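Methyltransferase domain-containing protein (PDB 7CLU) probably transfers a methyl group from S-adenosyl-L-methionine to a hydroxyl oxygen of a precursor in the prodigiosin synthetic pathway, working as a dimer. Local coordinates at residues Glu55-Leu58 with Ile59-Ala63; Pro155-Ala158 with Gly159-Asp163; Ala205-Arg208 with Asp209-Leu213. All coordinates share one frame; numbering follows the deposited sequence.

Contact 1. Residues Glu55-Leu58 with Ile59-Ala63; sequences EQLL and IALRA
Two successive turns of helix 51-63, in the dimerisation domain with its winged-helix-like fold, are joined here by Leu57 against Leu61 and Glu55 against Ile59, both i to i+4 pairs along the helix. CG of Leu57 lies 4.0 Å from CD1 of Leu61, and the two branched ends meet at an angle instead of running alongside. Leu57 carries its CG anti to the backbone N (chi1 -179°), which turns the end of the side chain back, so that its CG and CD1 come within reach of Leu61. Leu61 has the other common setting, with CG beside its own N, and this brings CG to 3.2 Å from Leu57 O. On another side of the helix the extended chain of Glu55 sends its methylene CG to 3.9 Å from Ile59 CD1, so that the glutamate meets the isoleucine with its aliphatic part while the carboxylate runs on beyond. The backbone beneath is regular: Ile59 N donates to Glu55 O at 2.8 Å and Leu61 N to Leu57 O at 2.9 Å. Gln56 directs NE2 to the OG of Ser292 in the second subunit, and Ala60 packs on Leu293 of that subunit. Within the chain, Leu57, Leu58 and Leu61 gather on Leu29, whereas Leu58 also reaches Ile43 of helix 40-47 and, with Ile59, Tyr74 of strand 73-75.

Contact 2. Residues Pro155-Ala158 with Gly159-Asp163; sequences PFIA and GFVRD
Phe160 and its partner Phe156 lie side by side on one flank of helix 154-163, their rings directed the same way. The rings meet obliquely, CZ of Phe156 nearest CD2 of Phe160 at 3.4 Å, and CE1 of Phe156 is 3.7 Å from the same CD2. They form an oblique aromatic pair, with centroids 5.4 Å apart and planes inclined at 34°. Both side chains have CG anti to the backbone N; the rings are also turned differently about CB-CG (chi2 66° in Phe156 and 2° in Phe160). The backbone ties the two residues together as well, Phe160 N donating to Phe156 O at 2.7 Å.

Gly159, buried in the helix, makes the preceding bond of the series, its N donating to Pro155 O at 3.1 Å. The same carbonyl oxygen stands close on the side of Gly159 where a side chain would branch from CA, so the helix is tight at this point. Ala158 takes part through its carbonyl, which accepts from Arg162 N at 3.0 Å from Ala158 O. On a different flank Ile157 and Val161 make a looser apolar pair, CG2 to CG2 at 4.2 Å, and both pack on Ala185. One flank of the helix thus meets helix 181-189, another meets strands 270-275 and 332-337 of the Rossmann-like sheet, where Phe160 touches Ile272 and both phenylalanines touch Leu333.

The aromatic pair also has polar neighbours. Phe160 meets His241 edge-to-face, and Phe156 makes a cation-pi contact with Arg331, a residue seen to bind S-adenosyl-L-homocysteine. The Phe156 ring thereby offers the guanidinium group an apolar, cation-pi surface and may limit how the arginine side chain can turn beside that site.

Contact 3. Residues Ala205-Arg208 with Asp209-Leu213; sequences AFLR and DKLTL
The carbonyl oxygen of Arg208 is gripped twice by Thr212, once by the backbone N and once by the side-chain hydroxyl, each at 2.9 Å from Arg208 O. The two donors come from opposite faces of the carbonyl plane, with OG1 tilted 34° from it. Thr212 can supply both because its OG1 stands beside its own backbone N and anti to the carbonyl carbon (chi1 -63°), folding the hydroxyl back on the preceding turn. This is the familiar way for a threonine within a helix to satisfy its hydroxyl.

Both turns belong to helix 201-214, the connection of the beta-alpha-beta unit between strands 194-199 and 221-224 in the Rossmann-like methyltransferase fold.

A different interaction joins Phe206 to Lys210. The lysine chain, bent at chi2, chi3 and chi4, curls over one face of the ring: CD sits 3.8 Å from the centroid of the Phe206 ring and 22° off its normal, a CH-pi contact displaced toward the rim. Farther along the chain, and still above the ring plane, NZ passes beyond the CE1-CZ side of the ring, 3.3 Å from CZ of Phe206.

On the inner side of the helix Leu207 and Leu211 approach with CG to CG at 4.4 Å, and both rest on Val222. Leu207 additionally touches Ile197 and Glu199, the latter seen to bind S-adenosyl-L-homocysteine. Arg208 sends NH2 to the backbone O of Val222, tying the helix to the edge strand by a hydrogen bond.

How the contacts relate
Contact 1 stands apart from the others: its centre is about 39 Å from that of contact 2 and about 42 Å from that of contact 3. It lies away from the annotated sites and meets the second subunit, which touches neither of the other two. Contacts 2 and 3 share the O-methyltransferase domain, with centres about 23 Å apart and nearest atoms about 11 Å apart, and they do not touch. Each borders the S-adenosyl-L-homocysteine site, which is empty in this chain: the side chain of Phe156 is about 3 Å from that of Arg331, and the side chain of Leu207 about 4 Å from that of Glu199.

Contact 1. Residues Glu55-Leu58 with Ile59-Ala63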
ATOM      1  N   GLU A  55      -9.156 -18.917   4.849  1.00 27.54           N
ATOM      2  CA  GLU A  55      -9.783 -18.983   3.532  1.00 26.97           C
ATOM      3  C   GLU A  55      -9.942 -17.590   2.937  1.00 21.26           C
ATOM      4  O   GLU A  55      -9.718 -17.390   1.737  1.00 21.75           O
ATOM      5  CB  GLU A  55     -11.145 -19.701   3.601  1.00 26.31           C
ATOM      6  CG  GLU A  55     -11.655 -20.017   2.194  1.00 26.76           C
ATOM      7  CD  GLU A  55     -12.980 -20.789   2.135  1.00 31.73           C
ATOM      8  OE1 GLU A  55     -13.666 -20.939   3.152  1.00 31.18           O
ATOM      9  OE2 GLU A  55     -13.319 -21.266   1.035  1.00 35.60           O
ATOM     10  N   GLN A  56     -10.270 -16.600   3.774  1.00 23.57           N
ATOM     11  CA  GLN A  56     -10.394 -15.232   3.281  1.00 23.25           C
ATOM     12  C   GLN A  56      -9.068 -14.726   2.736  1.00 21.67           C
ATOM     13  O   GLN A  56      -9.028 -14.041   1.708  1.00 21.85           O
ATOM     14  CB  GLN A  56     -10.902 -14.301   4.386  1.00 24.48           C
ATOM     15  CG  GLN A  56     -12.400 -14.408   4.656  1.00 23.01           C
ATOM     16  CD  GLN A  56     -12.818 -13.628   5.894  1.00 21.72           C
ATOM     17  OE1 GLN A  56     -12.530 -14.035   7.016  1.00 26.80           O
ATOM     18  NE2 GLN A  56     -13.490 -12.505   5.696  1.00 20.90           N
ATOM     19  N   LEU A  57      -7.975 -15.023   3.434  1.00 20.89           N
ATOM     20  CA  LEU A  57      -6.663 -14.635   2.929  1.00 23.35           C
ATOM     21  C   LEU A  57      -6.336 -15.377   1.635  1.00 20.05           C
ATOM     22  O   LEU A  57      -5.826 -14.779   0.682  1.00 21.73           O
ATOM     23  CB  LEU A  57      -5.605 -14.902   3.997  1.00 23.12           C
ATOM     24  CG  LEU A  57      -4.188 -14.510   3.611  1.00 24.59           C
ATOM     25  CD1 LEU A  57      -4.127 -13.062   3.134  1.00 24.95           C
ATOM     26  CD2 LEU A  57      -3.261 -14.759   4.802  1.00 23.52           C
ATOM     27  N   LEU A  58      -6.665 -16.668   1.575  1.00 19.87           N
ATOM     28  CA  LEU A  58      -6.356 -17.475   0.391  1.00 24.68           C
ATOM     29  C   LEU A  58      -7.105 -16.977  -0.834  1.00 21.94           C
ATOM     30  O   LEU A  58      -6.522 -16.849  -1.920  1.00 23.04           O
ATOM     31  CB  LEU A  58      -6.695 -18.938   0.661  1.00 22.18           C
ATOM     32  CG  LEU A  58      -5.752 -19.608   1.650  1.00 25.91           C
ATOM     33  CD1 LEU A  58      -6.391 -20.896   2.122  1.00 28.33           C
ATOM     34  CD2 LEU A  58      -4.404 -19.853   0.995  1.00 26.52           C
ATOM     35  N   ILE A  59      -8.416 -16.738  -0.684  1.00 21.21           N
ATOM     36  CA  ILE A  59      -9.231 -16.243  -1.788  1.00 20.82           C
ATOM     37  C   ILE A  59      -8.681 -14.924  -2.305  1.00 21.29           C
ATOM     38  O   ILE A  59      -8.630 -14.689  -3.515  1.00 21.29           O
ATOM     39  CB  ILE A  59     -10.697 -16.103  -1.342  1.00 23.08           C
ATOM     40  CG1 ILE A  59     -11.326 -17.476  -1.103  1.00 21.87           C
ATOM     41  CG2 ILE A  59     -11.507 -15.298  -2.347  1.00 22.03           C
ATOM     42  CD1 ILE A  59     -12.756 -17.376  -0.515  1.00 22.32           C
ATOM     43  N   ALA A  60      -8.287 -14.032  -1.391  1.00 23.44           N
ATOM     44  CA  ALA A  60      -7.678 -12.773  -1.798  1.00 21.07           C
ATOM     45  C   ALA A  60      -6.390 -13.015  -2.576  1.00 18.76           C
ATOM     46  O   ALA A  60      -6.171 -12.406  -3.625  1.00 17.95           O
ATOM     47  CB  ALA A  60      -7.409 -11.886  -0.568  1.00 17.25           C
ATOM     48  N   LEU A  61      -5.506 -13.875  -2.054  1.00 18.89           N
ATOM     49  CA  LEU A  61      -4.252 -14.141  -2.756  1.00 20.33           C
ATOM     50  C   LEU A  61      -4.510 -14.779  -4.112  1.00 22.41           C
ATOM     51  O   LEU A  61      -3.783 -14.520  -5.073  1.00 21.19           O
ATOM     52  CB  LEU A  61      -3.348 -15.056  -1.915  1.00 18.42           C
ATOM     53  CG  LEU A  61      -2.891 -14.492  -0.571  1.00 22.97           C
ATOM     54  CD1 LEU A  61      -2.317 -15.621   0.295  1.00 20.87           C
ATOM     55  CD2 LEU A  61      -1.873 -13.375  -0.820  1.00 23.21           C
ATOM     56  N   ARG A  62      -5.542 -15.608  -4.211  1.00 21.76           N
ATOM     57  CA  ARG A  62      -5.887 -16.172  -5.515  1.00 18.26           C
ATOM     58  C   ARG A  62      -6.379 -15.073  -6.442  1.00 21.50           C
ATOM     59  O   ARG A  62      -5.944 -14.967  -7.597  1.00 20.40           O
ATOM     60  CB  ARG A  62      -6.957 -17.247  -5.337  1.00 20.98           C
ATOM     61  CG  ARG A  62      -7.777 -17.522  -6.597  1.00 26.32           C
ATOM     62  CD  ARG A  62      -6.911 -18.101  -7.720  1.00 24.20           C
ATOM     63  NE  ARG A  62      -7.699 -18.388  -8.911  1.00 25.49           N
ATOM     64  CZ  ARG A  62      -7.965 -17.508  -9.871  1.00 23.45           C
ATOM     65  NH1 ARG A  62      -7.507 -16.275  -9.785  1.00 26.03           N
ATOM     66  NH2 ARG A  62      -8.703 -17.865 -10.919  1.00 27.31           N
ATOM     67  N   ALA A  63      -7.286 -14.225  -5.933  1.00 22.25           N
ATOM     68  CA  ALA A  63      -7.848 -13.171  -6.768  1.00 21.42           C
ATOM     69  C   ALA A  63      -6.774 -12.187  -7.212  1.00 24.72           C
ATOM     70  O   ALA A  63      -6.911 -11.562  -8.268  1.00 26.09           O
ATOM     71  CB  ALA A  63      -8.970 -12.441  -6.011  1.00 23.01           C
TER

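Contact 2. Residues Pro155-Ala158 with Gly159-Asp163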
ATOM      1  N   PRO A 155      21.226  -6.596 -10.722  1.00 29.42           N
ATOM      2  CA  PRO A 155      21.341  -5.882 -12.006  1.00 28.23           C
ATOM      3  C   PRO A 155      22.246  -4.665 -11.948  1.00 26.08           C
ATOM      4  O   PRO A 155      22.907  -4.368 -12.948  1.00 27.26           O
ATOM      5  CB  PRO A 155      19.896  -5.498 -12.335  1.00 31.17           C
ATOM      6  CG  PRO A 155      19.075  -6.546 -11.623  1.00 36.27           C
ATOM      7  CD  PRO A 155      19.814  -6.774 -10.329  1.00 33.47           C
ATOM      8  N   PHE A 156      22.296  -3.943 -10.826  1.00 27.02           N
ATOM      9  CA  PHE A 156      23.260  -2.850 -10.713  1.00 24.87           C
ATOM     10  C   PHE A 156      24.683  -3.382 -10.768  1.00 26.02           C
ATOM     11  O   PHE A 156      25.537  -2.845 -11.487  1.00 28.29           O
ATOM     12  CB  PHE A 156      23.042  -2.062  -9.413  1.00 25.78           C
ATOM     13  CG  PHE A 156      24.271  -1.324  -8.943  1.00 24.76           C
ATOM     14  CD1 PHE A 156      24.788  -0.274  -9.685  1.00 25.29           C
ATOM     15  CD2 PHE A 156      24.917  -1.691  -7.777  1.00 23.95           C
ATOM     16  CE1 PHE A 156      25.941   0.407  -9.278  1.00 24.74           C
ATOM     17  CE2 PHE A 156      26.056  -1.012  -7.357  1.00 29.07           C
ATOM     18  CZ  PHE A 156      26.572   0.037  -8.116  1.00 24.43           C
ATOM     19  N   ILE A 157      24.962  -4.433  -9.995  1.00 25.48           N
ATOM     20  CA  ILE A 157      26.327  -4.945  -9.897  1.00 27.01           C
ATOM     21  C   ILE A 157      26.788  -5.467 -11.249  1.00 29.37           C
ATOM     22  O   ILE A 157      27.872  -5.124 -11.733  1.00 26.55           O
ATOM     23  CB  ILE A 157      26.410  -6.035  -8.814  1.00 24.93           C
ATOM     24  CG1 ILE A 157      26.331  -5.412  -7.426  1.00 30.37           C
ATOM     25  CG2 ILE A 157      27.670  -6.863  -8.993  1.00 26.88           C
ATOM     26  CD1 ILE A 157      26.022  -6.400  -6.348  1.00 32.04           C
ATOM     27  N   ALA A 158      25.952  -6.289 -11.887  1.00 23.58           N
ATOM     28  CA  ALA A 158      26.268  -6.807 -13.216  1.00 29.50           C
ATOM     29  C   ALA A 158      26.514  -5.679 -14.214  1.00 26.36           C
ATOM     30  O   ALA A 158      27.464  -5.741 -14.999  1.00 30.41           O
ATOM     31  CB  ALA A 158      25.136  -7.723 -13.700  1.00 27.09           C
ATOM     32  N   GLY A 159      25.690  -4.631 -14.179  1.00 27.60           N
ATOM     33  CA  GLY A 159      25.857  -3.538 -15.122  1.00 30.35           C
ATOM     34  C   GLY A 159      27.035  -2.642 -14.794  1.00 33.16           C
ATOM     35  O   GLY A 159      27.636  -2.052 -15.697  1.00 32.48           O
ATOM     36  N   PHE A 160      27.370  -2.517 -13.504  1.00 27.62           N
ATOM     37  CA  PHE A 160      28.577  -1.805 -13.103  1.00 29.18           C
ATOM     38  C   PHE A 160      29.822  -2.553 -13.586  1.00 26.98           C
ATOM     39  O   PHE A 160      30.683  -1.974 -14.251  1.00 32.22           O
ATOM     40  CB  PHE A 160      28.581  -1.628 -11.576  1.00 25.14           C
ATOM     41  CG  PHE A 160      29.490  -0.517 -11.064  1.00 30.51           C
ATOM     42  CD1 PHE A 160      30.219   0.290 -11.934  1.00 28.80           C
ATOM     43  CD2 PHE A 160      29.600  -0.283  -9.699  1.00 26.61           C
ATOM     44  CE1 PHE A 160      31.046   1.302 -11.435  1.00 26.13           C
ATOM     45  CE2 PHE A 160      30.429   0.725  -9.200  1.00 28.69           C
ATOM     46  CZ  PHE A 160      31.152   1.508 -10.075  1.00 24.98           C
ATOM     47  N   VAL A 161      29.919  -3.846 -13.265  1.00 26.92           N
ATOM     48  CA  VAL A 161      31.064  -4.655 -13.684  1.00 31.59           C
ATOM     49  C   VAL A 161      31.211  -4.653 -15.203  1.00 34.90           C
ATOM     50  O   VAL A 161      32.330  -4.643 -15.729  1.00 34.08           O
ATOM     51  CB  VAL A 161      30.938  -6.089 -13.132  1.00 29.73           C
ATOM     52  CG1 VAL A 161      32.088  -6.949 -13.610  1.00 33.49           C
ATOM     53  CG2 VAL A 161      30.907  -6.071 -11.616  1.00 32.67           C
ATOM     54  N   ARG A 162      30.089  -4.639 -15.935  1.00 37.13           N
ATOM     55  CA  ARG A 162      30.144  -4.796 -17.389  1.00 37.87           C
ATOM     56  C   ARG A 162      30.385  -3.466 -18.106  1.00 38.24           C
ATOM     57  O   ARG A 162      31.178  -3.412 -19.051  1.00 38.73           O
ATOM     58  CB  ARG A 162      28.849  -5.452 -17.877  1.00 37.07           C
ATOM     59  CG  ARG A 162      28.816  -5.886 -19.339  1.00 44.50           C
ATOM     60  CD  ARG A 162      28.016  -4.920 -20.196  1.00 47.16           C
ATOM     61  NE  ARG A 162      26.596  -4.889 -19.828  1.00 55.84           N
ATOM     62  CZ  ARG A 162      25.691  -4.068 -20.369  1.00 56.03           C
ATOM     63  NH1 ARG A 162      26.053  -3.194 -21.304  1.00 51.97           N
ATOM     64  NH2 ARG A 162      24.423  -4.108 -19.966  1.00 57.27           N
ATOM     65  N   ASP A 163      29.731  -2.385 -17.665  1.00 30.29           N
ATOM     66  CA  ASP A 163      29.765  -1.099 -18.358  1.00 34.49           C
ATOM     67  C   ASP A 163      30.890  -0.171 -17.913  1.00 38.42           C
ATOM     68  O   ASP A 163      31.193   0.790 -18.632  1.00 39.97           O
ATOM     69  CB  ASP A 163      28.434  -0.362 -18.179  1.00 38.62           C
ATOM     70  CG  ASP A 163      27.304  -1.041 -18.904  1.00 40.05           C
ATOM     71  OD1 ASP A 163      27.551  -2.133 -19.432  1.00 43.29           O
ATOM     72  OD2 ASP A 163      26.179  -0.499 -18.942  1.00 41.80           O
TER

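Contact 3. Residues Ala205-Arg208 with Asp209-Leu213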
ATOM      1  N   ALA A 205      34.396  -7.406  11.430  1.00 45.21           N
ATOM      2  CA  ALA A 205      34.690  -8.822  11.655  1.00 45.08           C
ATOM      3  C   ALA A 205      33.636  -9.727  11.018  1.00 46.84           C
ATOM      4  O   ALA A 205      33.967 -10.795  10.485  1.00 42.33           O
ATOM      5  CB  ALA A 205      34.807  -9.105  13.154  1.00 49.87           C
ATOM      6  N   PHE A 206      32.365  -9.313  11.054  1.00 47.48           N
ATOM      7  CA  PHE A 206      31.293 -10.116  10.465  1.00 43.09           C
ATOM      8  C   PHE A 206      31.466 -10.234   8.952  1.00 44.95           C
ATOM      9  O   PHE A 206      31.376 -11.331   8.382  1.00 39.71           O
ATOM     10  CB  PHE A 206      29.936  -9.498  10.821  1.00 45.39           C
ATOM     11  CG  PHE A 206      28.765 -10.121  10.098  1.00 53.43           C
ATOM     12  CD1 PHE A 206      28.264 -11.355  10.490  1.00 54.11           C
ATOM     13  CD2 PHE A 206      28.159  -9.464   9.035  1.00 50.48           C
ATOM     14  CE1 PHE A 206      27.188 -11.928   9.827  1.00 56.46           C
ATOM     15  CE2 PHE A 206      27.082 -10.030   8.367  1.00 52.29           C
ATOM     16  CZ  PHE A 206      26.594 -11.263   8.762  1.00 57.09           C
ATOM     17  N   LEU A 207      31.723  -9.108   8.286  1.00 44.25           N
ATOM     18  CA  LEU A 207      31.966  -9.131   6.850  1.00 42.70           C
ATOM     19  C   LEU A 207      33.224  -9.931   6.519  1.00 39.77           C
ATOM     20  O   LEU A 207      33.253 -10.684   5.533  1.00 34.46           O
ATOM     21  CB  LEU A 207      32.070  -7.698   6.322  1.00 40.85           C
ATOM     22  CG  LEU A 207      32.333  -7.570   4.821  1.00 42.71           C
ATOM     23  CD1 LEU A 207      31.034  -7.689   4.038  1.00 37.72           C
ATOM     24  CD2 LEU A 207      33.070  -6.270   4.483  1.00 39.85           C
ATOM     25  N   ARG A 208      34.267  -9.791   7.340  1.00 36.25           N
ATOM     26  CA  ARG A 208      35.466 -10.595   7.149  1.00 40.66           C
ATOM     27  C   ARG A 208      35.131 -12.080   7.195  1.00 42.20           C
ATOM     28  O   ARG A 208      35.622 -12.866   6.370  1.00 35.93           O
ATOM     29  CB  ARG A 208      36.509 -10.239   8.208  1.00 43.05           C
ATOM     30  CG  ARG A 208      37.949 -10.327   7.721  1.00 44.73           C
ATOM     31  CD  ARG A 208      38.932  -9.846   8.785  1.00 51.06           C
ATOM     32  NE  ARG A 208      39.332  -8.451   8.601  1.00 47.62           N
ATOM     33  CZ  ARG A 208      38.941  -7.445   9.384  1.00 44.68           C
ATOM     34  NH1 ARG A 208      38.133  -7.667  10.412  1.00 49.32           N
ATOM     35  NH2 ARG A 208      39.362  -6.210   9.136  1.00 44.35           N
ATOM     36  N   ASP A 209      34.277 -12.476   8.140  1.00 39.35           N
ATOM     37  CA  ASP A 209      33.872 -13.870   8.249  1.00 38.42           C
ATOM     38  C   ASP A 209      33.085 -14.311   7.023  1.00 38.41           C
ATOM     39  O   ASP A 209      33.309 -15.410   6.501  1.00 35.80           O
ATOM     40  CB  ASP A 209      33.054 -14.070   9.527  1.00 44.03           C
ATOM     41  CG  ASP A 209      33.895 -13.892  10.786  1.00 49.58           C
ATOM     42  OD1 ASP A 209      35.126 -14.074  10.704  1.00 52.40           O
ATOM     43  OD2 ASP A 209      33.337 -13.556  11.852  1.00 52.50           O
ATOM     44  N   LYS A 210      32.176 -13.460   6.535  1.00 36.84           N
ATOM     45  CA  LYS A 210      31.385 -13.819   5.361  1.00 35.49           C
ATOM     46  C   LYS A 210      32.263 -13.939   4.121  1.00 36.05           C
ATOM     47  O   LYS A 210      32.097 -14.877   3.321  1.00 29.48           O
ATOM     48  CB  LYS A 210      30.281 -12.787   5.123  1.00 39.72           C
ATOM     49  CG  LYS A 210      28.938 -13.141   5.758  1.00 46.65           C
ATOM     50  CD  LYS A 210      29.083 -13.419   7.246  1.00 48.49           C
ATOM     51  CE  LYS A 210      28.127 -14.506   7.695  1.00 56.24           C
ATOM     52  NZ  LYS A 210      26.722 -14.180   7.315  1.00 60.36           N
ATOM     53  N   LEU A 211      33.185 -12.984   3.936  1.00 26.81           N
ATOM     54  CA  LEU A 211      34.108 -13.046   2.805  1.00 35.94           C
ATOM     55  C   LEU A 211      34.965 -14.298   2.869  1.00 32.34           C
ATOM     56  O   LEU A 211      35.219 -14.940   1.842  1.00 30.08           O
ATOM     57  CB  LEU A 211      35.007 -11.808   2.771  1.00 28.18           C
ATOM     58  CG  LEU A 211      34.421 -10.486   2.263  1.00 32.95           C
ATOM     59  CD1 LEU A 211      35.518  -9.409   2.266  1.00 34.14           C
ATOM     60  CD2 LEU A 211      33.802 -10.620   0.880  1.00 31.37           C
ATOM     61  N   THR A 212      35.429 -14.653   4.070  1.00 32.39           N
ATOM     62  CA  THR A 212      36.271 -15.835   4.210  1.00 32.54           C
ATOM     63  C   THR A 212      35.497 -17.105   3.883  1.00 31.80           C
ATOM     64  O   THR A 212      36.024 -18.007   3.218  1.00 32.58           O
ATOM     65  CB  THR A 212      36.854 -15.902   5.620  1.00 37.34           C
ATOM     66  OG1 THR A 212      37.697 -14.757   5.843  1.00 31.34           O
ATOM     67  CG2 THR A 212      37.674 -17.193   5.794  1.00 32.03           C
ATOM     68  N   LEU A 213      34.239 -17.185   4.319  1.00 31.24           N
ATOM     69  CA  LEU A 213      33.455 -18.385   4.060  1.00 31.94           C
ATOM     70  C   LEU A 213      33.244 -18.595   2.571  1.00 36.48           C
ATOM     71  O   LEU A 213      33.228 -19.741   2.108  1.00 33.70           O
ATOM     72  CB  LEU A 213      32.110 -18.315   4.778  1.00 36.10           C
ATOM     73  CG  LEU A 213      32.156 -18.886   6.196  1.00 44.16           C
ATOM     74  CD1 LEU A 213      30.900 -18.516   6.966  1.00 44.35           C
ATOM     75  CD2 LEU A 213      32.342 -20.396   6.141  1.00 40.90           C
TER